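Local coordinates for F420-dependent methylenetetrahydromethanopterin dehydrogenase (Methanopyrus kandleri, PDB 1QV9), which catalyses the reversible reduction of methenyl-tetrahydromethanopterin to methylene-tetrahydromethanopterin with reduced coenzyme F420, a step of methanogenesis from carbon dioxide, at residues Tyr198-Val201 / Lys202-Ala206; Leu181-Asp184 / Arg185-Leu189; Val153-Val156 / Val157-Ala160. One frame throughout, in Å; residues are numbered along the deposited sequence.

Contact 1 (Tyr198-Val201 / Lys202-Ala206); sequences YAMV and KAMAA
The carbonyl oxygens of Y198 to V201 accept the amides of the residues four positions on, K202 to A205, in regular α-helical hydrogen bonds of 2.8 Å for K202 N to Y198 O and 2.9 Å for A205 N to V201 O. Two side chains, K202 and M204, bring their CG atoms close to carbonyl oxygens of the preceding turn. K202 CG stands beside its own backbone N (chi1 -71°), which lays it 3.2 Å from Y198 O before the chain runs on and bends at its end. M204, a selenomethionine, has the same first torsion and drops CG onto M200 O at 3.1 Å. M200, also selenomethionine, instead sets CG anti to its N (chi1 180°); the two chains lie side by side and point the same way, with M200 CG 4.0 Å from M204 SE, and both bend at the selenium. A203 CB rests 3.4 Å from A199 O and packs on L188 and F194. The amine of K202 forms salt bridges with E250 of its own chain, E239 of the second subunit and E253 of the third, while Y198 OH is hydrogen-bonded to R263 NH1 and its ring makes an edge-to-face contact with F278, both of the third subunit. Such a helix, covered by the long helix 227-257 and by neighbouring chains, belongs to the helix-bundle part of this trimer of dimers.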
# COMPACT_ATOMS: atom_id res chain seq x y z
N TYR A 198 13.30 14.39 0.52
CA TYR A 198 12.40 13.57 -0.34
C TYR A 198 10.95 13.92 -0.00
O TYR A 198 10.08 13.83 -0.88
CB TYR A 198 12.70 12.09 -0.16
CG TYR A 198 14.08 11.78 -0.69
CD1 TYR A 198 14.31 11.67 -2.06
CD2 TYR A 198 15.18 11.67 0.18
CE1 TYR A 198 15.63 11.46 -2.57
CE2 TYR A 198 16.49 11.45 -0.33
CZ TYR A 198 16.69 11.36 -1.68
OH TYR A 198 17.98 11.17 -2.13
N ALA A 199 10.67 14.35 1.23
CA ALA A 199 9.29 14.79 1.52
C ALA A 199 8.97 16.03 0.66
O ALA A 199 7.89 16.13 0.10
CB ALA A 199 9.13 15.12 3.04
N MSE A 200 9.91 16.99 0.58
CA MSE A 200 9.68 18.17 -0.23
C MSE A 200 9.46 17.76 -1.70
O MSE A 200 8.57 18.28 -2.37
CB MSE A 200 10.88 19.15 -0.17
CG MSE A 200 10.62 20.37 -1.03
SE MSE A 200 12.17 21.60 -0.86
CE MSE A 200 13.42 20.50 -1.75
N VAL A 201 10.30 16.86 -2.19
CA VAL A 201 10.22 16.47 -3.58
C VAL A 201 8.91 15.73 -3.89
O VAL A 201 8.28 15.93 -4.96
CB VAL A 201 11.47 15.63 -3.93
CG1 VAL A 201 11.27 14.88 -5.20
CG2 VAL A 201 12.68 16.61 -4.05
N LYS A 202 8.46 14.89 -2.95
CA LYS A 202 7.17 14.22 -3.15
C LYS A 202 6.04 15.24 -3.12
O LYS A 202 5.05 15.12 -3.83
CB LYS A 202 6.95 13.15 -2.06
CG LYS A 202 7.86 11.97 -2.24
CD LYS A 202 7.76 10.98 -1.06
CE LYS A 202 8.73 9.80 -1.17
NZ LYS A 202 8.34 8.79 -2.18
N ALA A 203 6.12 16.23 -2.22
CA ALA A 203 5.10 17.28 -2.13
C ALA A 203 5.06 18.10 -3.44
O ALA A 203 4.01 18.45 -3.90
CB ALA A 203 5.40 18.19 -0.91
N MSE A 204 6.24 18.36 -4.02
CA MSE A 204 6.29 19.08 -5.28
C MSE A 204 5.64 18.24 -6.37
O MSE A 204 4.86 18.77 -7.15
CB MSE A 204 7.74 19.39 -5.66
CG MSE A 204 8.33 20.41 -4.67
SE MSE A 204 10.27 20.65 -4.97
CE MSE A 204 10.21 20.94 -6.83
N ALA A 205 5.95 16.94 -6.42
CA ALA A 205 5.30 16.07 -7.41
C ALA A 205 3.77 16.12 -7.20
O ALA A 205 3.00 16.12 -8.14
CB ALA A 205 5.77 14.64 -7.27
N ALA A 206 3.30 16.09 -5.95
CA ALA A 206 1.88 16.17 -5.74
C ALA A 206 1.25 17.46 -6.29
O ALA A 206 0.17 17.42 -6.84
CB ALA A 206 1.56 16.02 -4.20

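Contact 2 (Leu181-Asp184 / Arg185-Leu189); sequences LVID and RNTLL
T187 points its OG1 back to the amide of D184 at the end of the strand, and D184 sends OD1 forward to the amide of N186 in the turn that follows. The OG1 of T187, placed beside its own backbone N (chi1 -58°), accepts the amide of D184 at 2.9 Å, D184 N to T187 OG1, in a nearly straight bond (174°). In return T187 N donates to D184 O at 2.9 Å, but from well above the carbonyl plane, 53° out of it. The D184 carboxylate, its CG lying between the residue's own N and carbonyl carbon, brings OD1 3.1 Å from N186 N for a weak bond, closing an Asx turn. The threonine's bond thus runs from side chain to backbone across the turn, here where strand 180-183, the outermost strand, within this chain, of the parallel sheet, passes into a helical turn. I183 passes slantwise by T187, its CG2 3.8 Å from T187 OG1. Water 1 lies 2.7 Å from T187 OG1 and 2.8 Å from V182 O, to which it donates, so it bridges the hydroxyl and the strand carbonyl. Replacing T187 by a valine would probably leave the D184 amide without its acceptor and water 1 without one of its two partners. Beyond the turn, R185 NH2 reaches N186 OD1 at 2.9 Å in a weak bond; its guanidinium also forms salt bridges with E208 and with E219 of the second subunit, and E219 takes a hydrogen bond from N186 ND2 as well.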
# COMPACT_ATOMS: atom_id res chain seq x y z
N LEU A 181 0.11 36.92 -4.49
CA LEU A 181 0.76 35.62 -4.49
C LEU A 181 0.22 34.65 -5.50
O LEU A 181 -0.99 34.56 -5.70
CB LEU A 181 0.63 34.95 -3.12
CG LEU A 181 1.29 35.60 -1.92
CD1 LEU A 181 0.95 34.79 -0.68
CD2 LEU A 181 2.82 35.66 -2.11
N VAL A 182 1.12 33.92 -6.14
CA VAL A 182 0.74 32.88 -7.08
C VAL A 182 1.49 31.65 -6.59
O VAL A 182 2.73 31.59 -6.59
CB VAL A 182 1.15 33.23 -8.53
CG1 VAL A 182 0.78 32.12 -9.44
CG2 VAL A 182 0.47 34.51 -8.97
N ILE A 183 0.71 30.67 -6.16
CA ILE A 183 1.27 29.46 -5.58
C ILE A 183 1.25 28.27 -6.51
O ILE A 183 0.24 27.99 -7.19
CB ILE A 183 0.48 29.08 -4.28
CG1 ILE A 183 0.58 30.24 -3.28
CG2 ILE A 183 1.00 27.75 -3.68
CD1 ILE A 183 -0.37 30.10 -2.07
N ASP A 184 2.37 27.59 -6.55
CA ASP A 184 2.50 26.37 -7.33
C ASP A 184 3.61 25.49 -6.81
O ASP A 184 4.16 25.74 -5.73
CB ASP A 184 2.64 26.67 -8.83
CG ASP A 184 3.99 27.32 -9.21
OD1 ASP A 184 4.87 27.48 -8.34
OD2 ASP A 184 4.15 27.65 -10.40
N ARG A 185 3.90 24.42 -7.55
CA ARG A 185 4.93 23.47 -7.18
C ARG A 185 6.24 24.14 -6.73
O ARG A 185 6.80 23.79 -5.68
CB ARG A 185 5.17 22.55 -8.38
CG ARG A 185 6.25 21.52 -8.17
CD ARG A 185 7.36 21.61 -9.19
NE ARG A 185 6.92 21.59 -10.58
CZ ARG A 185 7.68 22.08 -11.56
NH1 ARG A 185 7.27 22.05 -12.82
NH2 ARG A 185 8.83 22.65 -11.26
N ASN A 186 6.70 25.13 -7.49
CA ASN A 186 7.96 25.76 -7.13
C ASN A 186 7.95 26.61 -5.88
O ASN A 186 9.01 26.90 -5.32
CB ASN A 186 8.53 26.55 -8.31
CG ASN A 186 9.12 25.62 -9.39
OD1 ASN A 186 9.43 24.44 -9.12
ND2 ASN A 186 9.27 26.14 -10.62
N THR A 187 6.77 27.02 -5.42
CA THR A 187 6.66 27.78 -4.19
C THR A 187 7.32 27.00 -3.07
O THR A 187 7.92 27.57 -2.14
CB THR A 187 5.15 27.98 -3.85
OG1 THR A 187 4.53 28.64 -4.93
CG2 THR A 187 4.96 28.81 -2.58
N LEU A 188 7.22 25.67 -3.15
CA LEU A 188 7.74 24.85 -2.06
C LEU A 188 9.26 24.89 -1.89
O LEU A 188 9.77 24.66 -0.79
CB LEU A 188 7.30 23.39 -2.24
CG LEU A 188 5.79 23.16 -2.35
CD1 LEU A 188 5.53 21.68 -2.09
CD2 LEU A 188 5.03 24.04 -1.40
N LEU A 189 9.96 25.24 -2.96
CA LEU A 189 11.42 25.28 -2.95
C LEU A 189 11.99 26.21 -1.90
O LEU A 189 13.09 25.96 -1.38
CB LEU A 189 11.91 25.68 -4.34
CG LEU A 189 11.74 24.59 -5.40
CD1 LEU A 189 11.89 25.20 -6.79
CD2 LEU A 189 12.72 23.43 -5.20
O HOH W 1 4.95 31.33 -4.98
O HOH W 2 6.02 25.36 -10.85

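Contact 3 (Val153-Val156 / Val157-Ala160); sequences VFRV and VQEA
The carbonyl oxygen of V153 is gripped by two backbone amides: V157 N donates to V153 O at 3.3 Å in the carbonyl plane, and V156 N makes a weaker bond to the same atom at 3.1 Å. This doubly used oxygen lies in the first turn of helix 153-169, part of the long connection between the parallel, neighbouring strands 115-119 and 180-183, a β-α-β crossover of the α/β domain. The next i to i+4 bonds are shorter, with Q158 N to F154 O at 2.9 Å. V157 comes up against the first bond: its CG2, beside its own N, lies 3.6 Å from V153 O, while its CG1 stands anti to that N. The ring of F154 packs on helix 134-150 and on A138 of the fourth subunit. R155 and Q158 run side by side and point the same way, the guanidinium and amide planes 58° apart, so the flat ends are turned against each other rather than stacked. Their contact is made lower down, where Q158 OE1 lies 3.8 Å from R155 CG. The guanidinium is held by other partners: a salt bridge to E193, another to D133 of the fourth subunit and a hydrogen bond to T264, whose carbonyl oxygen also takes Q158 NE2. E159 does not pair with it, since R155 NE and E159 OE2 are 6.1 Å apart; the carboxylate forms its salt bridge with R191. The extended chain of E159 leaves the helix outward; its first torsion, -72°, sets CG beside its N and brings E159 CG to 3.3 Å from R155 O.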
# COMPACT_ATOMS: atom_id res chain seq x y z
N VAL A 153 0.83 24.03 1.27
CA VAL A 153 0.21 25.17 0.61
C VAL A 153 -0.68 25.97 1.57
O VAL A 153 -0.69 27.20 1.53
CB VAL A 153 -0.64 24.73 -0.63
CG1 VAL A 153 -1.53 25.88 -1.12
CG2 VAL A 153 0.32 24.25 -1.72
N PHE A 154 -1.43 25.27 2.44
CA PHE A 154 -2.31 25.98 3.37
C PHE A 154 -1.48 26.79 4.39
O PHE A 154 -2.02 27.76 4.93
CB PHE A 154 -3.25 25.00 4.12
CG PHE A 154 -4.45 24.55 3.30
CD1 PHE A 154 -5.13 23.40 3.66
CD2 PHE A 154 -4.89 25.28 2.22
CE1 PHE A 154 -6.25 22.97 2.95
CE2 PHE A 154 -6.02 24.83 1.48
CZ PHE A 154 -6.68 23.69 1.86
N ARG A 155 -0.25 26.38 4.66
CA ARG A 155 0.55 27.16 5.60
C ARG A 155 0.94 28.48 4.95
O ARG A 155 1.08 29.50 5.62
CB ARG A 155 1.81 26.41 6.07
CG ARG A 155 2.23 26.82 7.51
CD ARG A 155 3.49 26.16 7.96
NE ARG A 155 3.47 24.70 7.89
CZ ARG A 155 2.86 23.91 8.76
NH1 ARG A 155 2.91 22.61 8.59
NH2 ARG A 155 2.23 24.42 9.79
N VAL A 156 1.14 28.50 3.63
CA VAL A 156 1.46 29.75 2.94
C VAL A 156 0.27 30.72 3.08
O VAL A 156 0.42 31.93 3.30
CB VAL A 156 1.71 29.51 1.43
CG1 VAL A 156 2.01 30.81 0.73
CG2 VAL A 156 2.89 28.53 1.24
N VAL A 157 -0.94 30.18 2.90
CA VAL A 157 -2.15 30.99 3.02
C VAL A 157 -2.33 31.49 4.44
O VAL A 157 -2.67 32.66 4.63
CB VAL A 157 -3.41 30.15 2.54
CG1 VAL A 157 -4.69 30.94 2.66
CG2 VAL A 157 -3.20 29.73 1.11
N GLN A 158 -2.10 30.62 5.42
CA GLN A 158 -2.21 30.96 6.83
C GLN A 158 -1.26 32.12 7.10
O GLN A 158 -1.67 33.12 7.71
CB GLN A 158 -1.82 29.77 7.71
CG GLN A 158 -1.83 30.07 9.23
CD GLN A 158 -1.02 29.09 10.09
OE1 GLN A 158 -0.63 27.99 9.67
NE2 GLN A 158 -0.77 29.49 11.36
N GLU A 159 -0.02 32.01 6.63
CA GLU A 159 0.96 33.08 6.91
C GLU A 159 0.56 34.40 6.31
O GLU A 159 0.67 35.46 6.95
CB GLU A 159 2.34 32.70 6.40
CG GLU A 159 3.05 31.63 7.18
CD GLU A 159 4.43 31.35 6.59
OE1 GLU A 159 4.79 31.95 5.54
OE2 GLU A 159 5.15 30.54 7.19
N ALA A 160 0.10 34.37 5.06
CA ALA A 160 -0.29 35.61 4.41
C ALA A 160 -1.42 36.32 5.17
O ALA A 160 -1.41 37.55 5.33
CB ALA A 160 -0.73 35.35 2.98

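How the contacts relate
The three contacts follow one another along the chain in the order 3, 2, 1, and contact 2 lies between the others and touches both. Its strand end packs on contact 3: I183 CD1 reaches V156 CG1 at 3.7 Å, and L181 CD1 meets A160 CB at 4.1 Å. Its helical turn lies on contact 1, with A203 CB 3.7 Å from L188 CD1 and M204 SE 3.7 Å from L189 CD2. Contacts 1 and 3 do not touch; their centres are about 17 Å apart and their nearest atoms about 7 Å. The line thus runs from the α/β domain to the helix bundle. Contacts 1 and 2 both meet the second subunit, whereas contact 3 meets the fourth.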